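Local coordinates for protein oxidoreductase, Gfo/Idh/MocA family (Vibrio cholerae, PDB 1XEA) that is a putative oxidoreductase of the Gfo/Idh/MocA family, which probably binds a nicotinamide adenine dinucleotide cofactor in a Rossmann-fold domain, at residues D167-L172 with A213-R217; N176-Q180 with Q203-G207. All blocks are in the same frame, centred on the assembly; numbering follows the deposited sequence.

Both contacts lay the polypeptide of helix 160-175, and the loop that leaves it, against the hairpin of strands 196-206 and 209-216, which are neighbours in the large mixed sheet. Contact 1 joins the helix to strand 209-216; contact 2 joins the following loop to the end of strand 196-206. Their centres are about 15 Å apart, yet they meet where Leu172 CD1 lies 4.2 Å from Trp204 CZ3. Within the helix of contact 1, His170 touches Lys94, Asn122 and Arg123, which follow strands 90-93 and 117-120 of the parallel Rossmann sheet. This side of the helix therefore probably faces the cleft between the domains, where the active site of the family is expected.

Contact 1: residues D167-L172 with A213-R217; sequences DFIHPL and ASMNR
Asp167 meets Arg217 from the opposite direction, with OD2 over one face of the guanidinium, 3.0 Å from NH1. Because OD2 lies well out of the guanidinium plane, this salt bridge works through charge alone; the carboxylate plane stands 87° from that of the guanidinium. The same OD2 has a stronger partner in Arg153. The carboxylate also crosses the end of Met215, modelled as selenomethionine, whose CE is 3.5 Å from Asp167 CG. Next comes Phe168. Its CG is anti to the backbone N (chi1 -170°), which brings the ring to the strand, between Met215 and Ala213: Met215 CB sits at the ring edge, 3.6 Å from CD1, and CZ reaches Ala213 CB. Leu200, Val202 and Ile302 add further apolar neighbours. Pro171 sits at a kink; Asp167 O is taken by His170 N, so a residue without an N-H is accommodated. Its CD lies 3.9 Å from Met215 CE. Leu172 finishes the row, its CD1 4.0 Å from Ala213 CB. The single methyl of Ala213 suits a point where the backbones come near. The two segments run roughly antiparallel (147°), a helix layer packed on the largely antiparallel sheet of the second, alpha+beta domain, as in Gfo/Idh/MocA proteins.

Contact 2: residues N176-Q180 with Q203-G207; sequences NLSRQ and QWQTG
Trp204 and Gln180 lie against each other, their side chains sliding past in opposite directions. Gln180 CG stands over one face of the indole, close to the ring normal and 3.8 Å from the centroid of the five-membered ring, a CH-pi contact. A bend at chi2 (63°) turns the glutamine chain along the ring, and CB stands above the rim of the indole, beyond the CE2-CZ2 bond, 3.6 Å from CZ2. The amide follows the methylenes over the five-membered ring, its plane tilted 43° from the indole; OE1 comes within 3.2 Å of Trp204 NE1 without a hydrogen bond. A glutamine suits this half-exposed place because its methylenes can serve as an apolar lid. On the indole rim, near the ring plane, is Ser178. Its OG donates a 2.9 Å hydrogen bond to Thr206 OG1. Ser178 CB packs on Thr206 CG2 at 3.5 Å. Asn176, just past the end of helix 160-175, shapes the loop that presents these groups. Its OD1 accepts a hydrogen bond from Gln180 N on a lone pair in the carbonyl plane, nearly straight at 177°, and its ND2 returns a longer bond to Gln180 O, with a second partner in Ser295 of helix 286-311. The arrangement is a post-helix loop braced by an asparagine side chain, lying beside the antiparallel beta hairpin of strands 196-206 and 209-216.

Contact 1: residues D167-L172 with A213-R217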
loop_
_atom_site.group_PDB
_atom_site.type_symbol
_atom_site.label_atom_id
_atom_site.label_comp_id
_atom_site.label_asym_id
_atom_site.label_seq_id
_atom_site.Cartn_x
_atom_site.Cartn_y
_atom_site.Cartn_z
ATOM N N ASP A 167 5.910 23.137 -17.309
ATOM C CA ASP A 167 5.779 21.937 -16.498
ATOM C C ASP A 167 6.619 21.959 -15.230
ATOM O O ASP A 167 6.087 22.116 -14.130
ATOM C CB ASP A 167 6.153 20.727 -17.350
ATOM C CG ASP A 167 5.326 19.511 -17.022
ATOM O OD1 ASP A 167 4.385 19.627 -16.213
ATOM O OD2 ASP A 167 5.609 18.433 -17.584
ATOM N N PHE A 168 7.930 21.802 -15.400
ATOM C CA PHE A 168 8.882 21.776 -14.293
ATOM C C PHE A 168 8.664 22.914 -13.311
ATOM O O PHE A 168 8.977 22.805 -12.125
ATOM C CB PHE A 168 10.310 21.842 -14.827
ATOM C CG PHE A 168 11.347 21.590 -13.786
ATOM C CD1 PHE A 168 11.485 20.325 -13.223
ATOM C CD2 PHE A 168 12.186 22.616 -13.355
ATOM C CE1 PHE A 168 12.446 20.078 -12.240
ATOM C CE2 PHE A 168 13.153 22.385 -12.371
ATOM C CZ PHE A 168 13.287 21.111 -11.808
ATOM N N ILE A 169 8.119 24.014 -13.810
ATOM C CA ILE A 169 7.869 25.166 -12.962
ATOM C C ILE A 169 6.932 24.792 -11.822
ATOM O O ILE A 169 6.945 25.427 -10.781
ATOM C CB ILE A 169 7.273 26.328 -13.776
ATOM C CG1 ILE A 169 7.418 27.632 -12.990
ATOM C CG2 ILE A 169 5.814 26.049 -14.088
ATOM C CD1 ILE A 169 7.373 28.852 -13.857
ATOM N N HIS A 170 6.121 23.761 -12.025
ATOM C CA HIS A 170 5.213 23.338 -10.984
ATOM C C HIS A 170 6.013 22.856 -9.783
ATOM O O HIS A 170 5.980 23.469 -8.721
ATOM C CB HIS A 170 4.299 22.224 -11.475
ATOM C CG HIS A 170 3.012 22.712 -12.054
ATOM N ND1 HIS A 170 2.198 23.610 -11.399
ATOM C CD2 HIS A 170 2.398 22.436 -13.228
ATOM C CE1 HIS A 170 1.140 23.870 -12.145
ATOM N NE2 HIS A 170 1.237 23.170 -13.263
ATOM N N PRO A 171 6.764 21.752 -9.933
ATOM C CA PRO A 171 7.541 21.273 -8.783
ATOM C C PRO A 171 8.600 22.258 -8.299
ATOM O O PRO A 171 8.831 22.394 -7.098
ATOM C CB PRO A 171 8.151 19.968 -9.297
ATOM C CG PRO A 171 8.288 20.208 -10.758
ATOM C CD PRO A 171 6.987 20.891 -11.110
ATOM N N LEU A 172 9.225 22.952 -9.245
ATOM C CA LEU A 172 10.259 23.913 -8.912
ATOM C C LEU A 172 9.735 24.993 -7.962
ATOM O O LEU A 172 10.305 25.223 -6.890
ATOM C CB LEU A 172 10.809 24.563 -10.180
ATOM C CG LEU A 172 12.038 25.459 -9.962
ATOM C CD1 LEU A 172 13.231 24.598 -9.555
ATOM C CD2 LEU A 172 12.337 26.234 -11.225
ATOM N N ALA A 213 13.547 19.679 -6.638
ATOM C CA ALA A 213 12.500 19.566 -7.650
ATOM C C ALA A 213 12.994 18.535 -8.650
ATOM O O ALA A 213 14.075 18.672 -9.210
ATOM C CB ALA A 213 12.263 20.906 -8.331
ATOM N N SER A 214 12.184 17.510 -8.874
ATOM C CA SER A 214 12.546 16.418 -9.751
ATOM C C SER A 214 11.424 16.113 -10.750
ATOM O O SER A 214 10.252 15.983 -10.383
ATOM C CB SER A 214 12.854 15.208 -8.864
ATOM O OG SER A 214 13.027 14.010 -9.577
HETATM N N MSE A 215 11.785 16.013 -12.024
HETATM C CA MSE A 215 10.804 15.706 -13.050
HETATM C C MSE A 215 11.399 14.802 -14.103
HETATM O O MSE A 215 12.307 15.201 -14.830
HETATM C CB MSE A 215 10.309 16.979 -13.719
HETATM C CG MSE A 215 9.389 16.724 -14.899
HETATM SE SE MSE A 215 8.507 18.339 -15.504
HETATM C CE MSE A 215 7.114 18.411 -14.166
ATOM N N ASN A 216 10.876 13.586 -14.190
ATOM C CA ASN A 216 11.353 12.634 -15.176
ATOM C C ASN A 216 10.183 12.358 -16.092
ATOM O O ASN A 216 9.324 11.529 -15.785
ATOM C CB ASN A 216 11.800 11.342 -14.504
ATOM C CG ASN A 216 12.476 10.404 -15.464
ATOM O OD1 ASN A 216 12.151 10.373 -16.646
ATOM N ND2 ASN A 216 13.421 9.627 -14.965
ATOM N N ARG A 217 10.139 13.066 -17.214
ATOM C CA ARG A 217 9.045 12.889 -18.152
ATOM C C ARG A 217 9.209 11.685 -19.057
ATOM O O ARG A 217 8.546 11.565 -20.085
ATOM C CB ARG A 217 8.832 14.170 -18.947
ATOM C CG ARG A 217 8.229 15.233 -18.072
ATOM C CD ARG A 217 8.034 16.508 -18.798
ATOM N NE ARG A 217 7.175 16.351 -19.949
ATOM C CZ ARG A 217 6.692 17.375 -20.635
ATOM N NH1 ARG A 217 6.992 18.615 -20.272
ATOM N NH2 ARG A 217 5.902 17.157 -21.672
#

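Contact 2: residues N176-Q180 with Q203-G207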
loop_
_atom_site.group_PDB
_atom_site.type_symbol
_atom_site.label_atom_id
_atom_site.label_comp_id
_atom_site.label_asym_id
_atom_site.label_seq_id
_atom_site.Cartn_x
_atom_site.Cartn_y
_atom_site.Cartn_z
ATOM N N ASN A 176 10.317 26.059 -4.016
ATOM C CA ASN A 176 11.035 27.330 -3.895
ATOM C C ASN A 176 10.582 28.189 -2.708
ATOM O O ASN A 176 10.074 29.295 -2.874
ATOM C CB ASN A 176 10.881 28.109 -5.198
ATOM C CG ASN A 176 11.896 29.207 -5.334
ATOM O OD1 ASN A 176 12.678 29.457 -4.419
ATOM N ND2 ASN A 176 11.906 29.864 -6.483
ATOM N N LEU A 177 10.802 27.670 -1.507
ATOM C CA LEU A 177 10.403 28.338 -0.282
ATOM C C LEU A 177 11.453 29.318 0.236
ATOM O O LEU A 177 11.263 29.946 1.276
ATOM C CB LEU A 177 10.116 27.282 0.782
ATOM C CG LEU A 177 9.088 26.205 0.420
ATOM C CD1 LEU A 177 9.243 25.032 1.358
ATOM C CD2 LEU A 177 7.677 26.770 0.477
ATOM N N SER A 178 12.566 29.438 -0.479
ATOM C CA SER A 178 13.645 30.334 -0.067
ATOM C C SER A 178 13.857 31.463 -1.074
ATOM O O SER A 178 14.818 32.231 -0.974
ATOM C CB SER A 178 14.946 29.543 0.064
ATOM O OG SER A 178 15.442 29.172 -1.214
ATOM N N ARG A 179 12.958 31.550 -2.048
ATOM C CA ARG A 179 13.044 32.560 -3.094
ATOM C C ARG A 179 14.398 32.464 -3.775
ATOM O O ARG A 179 15.223 33.371 -3.671
ATOM C CB ARG A 179 12.856 33.965 -2.523
ATOM C CG ARG A 179 11.562 34.158 -1.756
ATOM C CD ARG A 179 11.255 35.639 -1.576
ATOM N NE ARG A 179 12.443 36.442 -1.236
ATOM C CZ ARG A 179 13.219 37.089 -2.114
ATOM N NH1 ARG A 179 12.950 37.036 -3.412
ATOM N NH2 ARG A 179 14.252 37.816 -1.691
ATOM N N GLN A 180 14.622 31.345 -4.456
ATOM C CA GLN A 180 15.863 31.094 -5.180
ATOM C C GLN A 180 15.654 31.700 -6.568
ATOM O O GLN A 180 14.718 31.333 -7.274
ATOM C CB GLN A 180 16.098 29.585 -5.281
ATOM C CG GLN A 180 17.519 29.156 -5.614
ATOM C CD GLN A 180 18.527 29.552 -4.540
ATOM O OE1 GLN A 180 18.196 29.655 -3.348
ATOM N NE2 GLN A 180 19.772 29.758 -4.956
ATOM N N GLN A 203 18.283 20.884 -7.314
ATOM C CA GLN A 203 18.363 20.759 -5.871
ATOM C C GLN A 203 19.376 21.739 -5.272
ATOM O O GLN A 203 20.479 21.897 -5.792
ATOM C CB GLN A 203 18.740 19.311 -5.537
ATOM C CG GLN A 203 19.598 19.143 -4.306
ATOM C CD GLN A 203 19.853 17.689 -3.951
ATOM O OE1 GLN A 203 20.730 17.393 -3.141
ATOM N NE2 GLN A 203 19.081 16.774 -4.544
ATOM N N TRP A 204 18.995 22.398 -4.182
ATOM C CA TRP A 204 19.887 23.336 -3.507
ATOM C C TRP A 204 19.564 23.377 -2.017
ATOM O O TRP A 204 18.513 22.898 -1.583
ATOM C CB TRP A 204 19.740 24.733 -4.090
ATOM C CG TRP A 204 18.449 25.390 -3.761
ATOM C CD1 TRP A 204 18.216 26.307 -2.772
ATOM C CD2 TRP A 204 17.223 25.253 -4.481
ATOM N NE1 TRP A 204 16.915 26.756 -2.839
ATOM C CE2 TRP A 204 16.284 26.121 -3.875
ATOM C CE3 TRP A 204 16.824 24.465 -5.571
ATOM C CZ2 TRP A 204 14.975 26.250 -4.349
ATOM C CZ3 TRP A 204 15.526 24.588 -6.041
ATOM C CH2 TRP A 204 14.611 25.471 -5.423
ATOM N N GLN A 205 20.461 23.961 -1.233
ATOM C CA GLN A 205 20.244 24.040 0.202
ATOM C C GLN A 205 20.222 25.479 0.734
ATOM O O GLN A 205 21.139 26.255 0.480
ATOM C CB GLN A 205 21.313 23.200 0.911
ATOM C CG GLN A 205 21.219 23.206 2.424
ATOM C CD GLN A 205 21.491 21.842 3.050
ATOM O OE1 GLN A 205 22.310 21.060 2.558
ATOM N NE2 GLN A 205 20.811 21.560 4.156
ATOM N N THR A 206 19.155 25.827 1.452
ATOM C CA THR A 206 18.990 27.157 2.045
ATOM C C THR A 206 18.952 27.022 3.554
ATOM O O THR A 206 17.919 26.662 4.127
ATOM C CB THR A 206 17.658 27.832 1.628
ATOM O OG1 THR A 206 17.716 28.211 0.248
ATOM C CG2 THR A 206 17.387 29.072 2.481
ATOM N N GLY A 207 20.068 27.322 4.200
ATOM C CA GLY A 207 20.113 27.219 5.645
ATOM C C GLY A 207 20.117 25.761 6.043
ATOM O O GLY A 207 20.996 25.009 5.633
#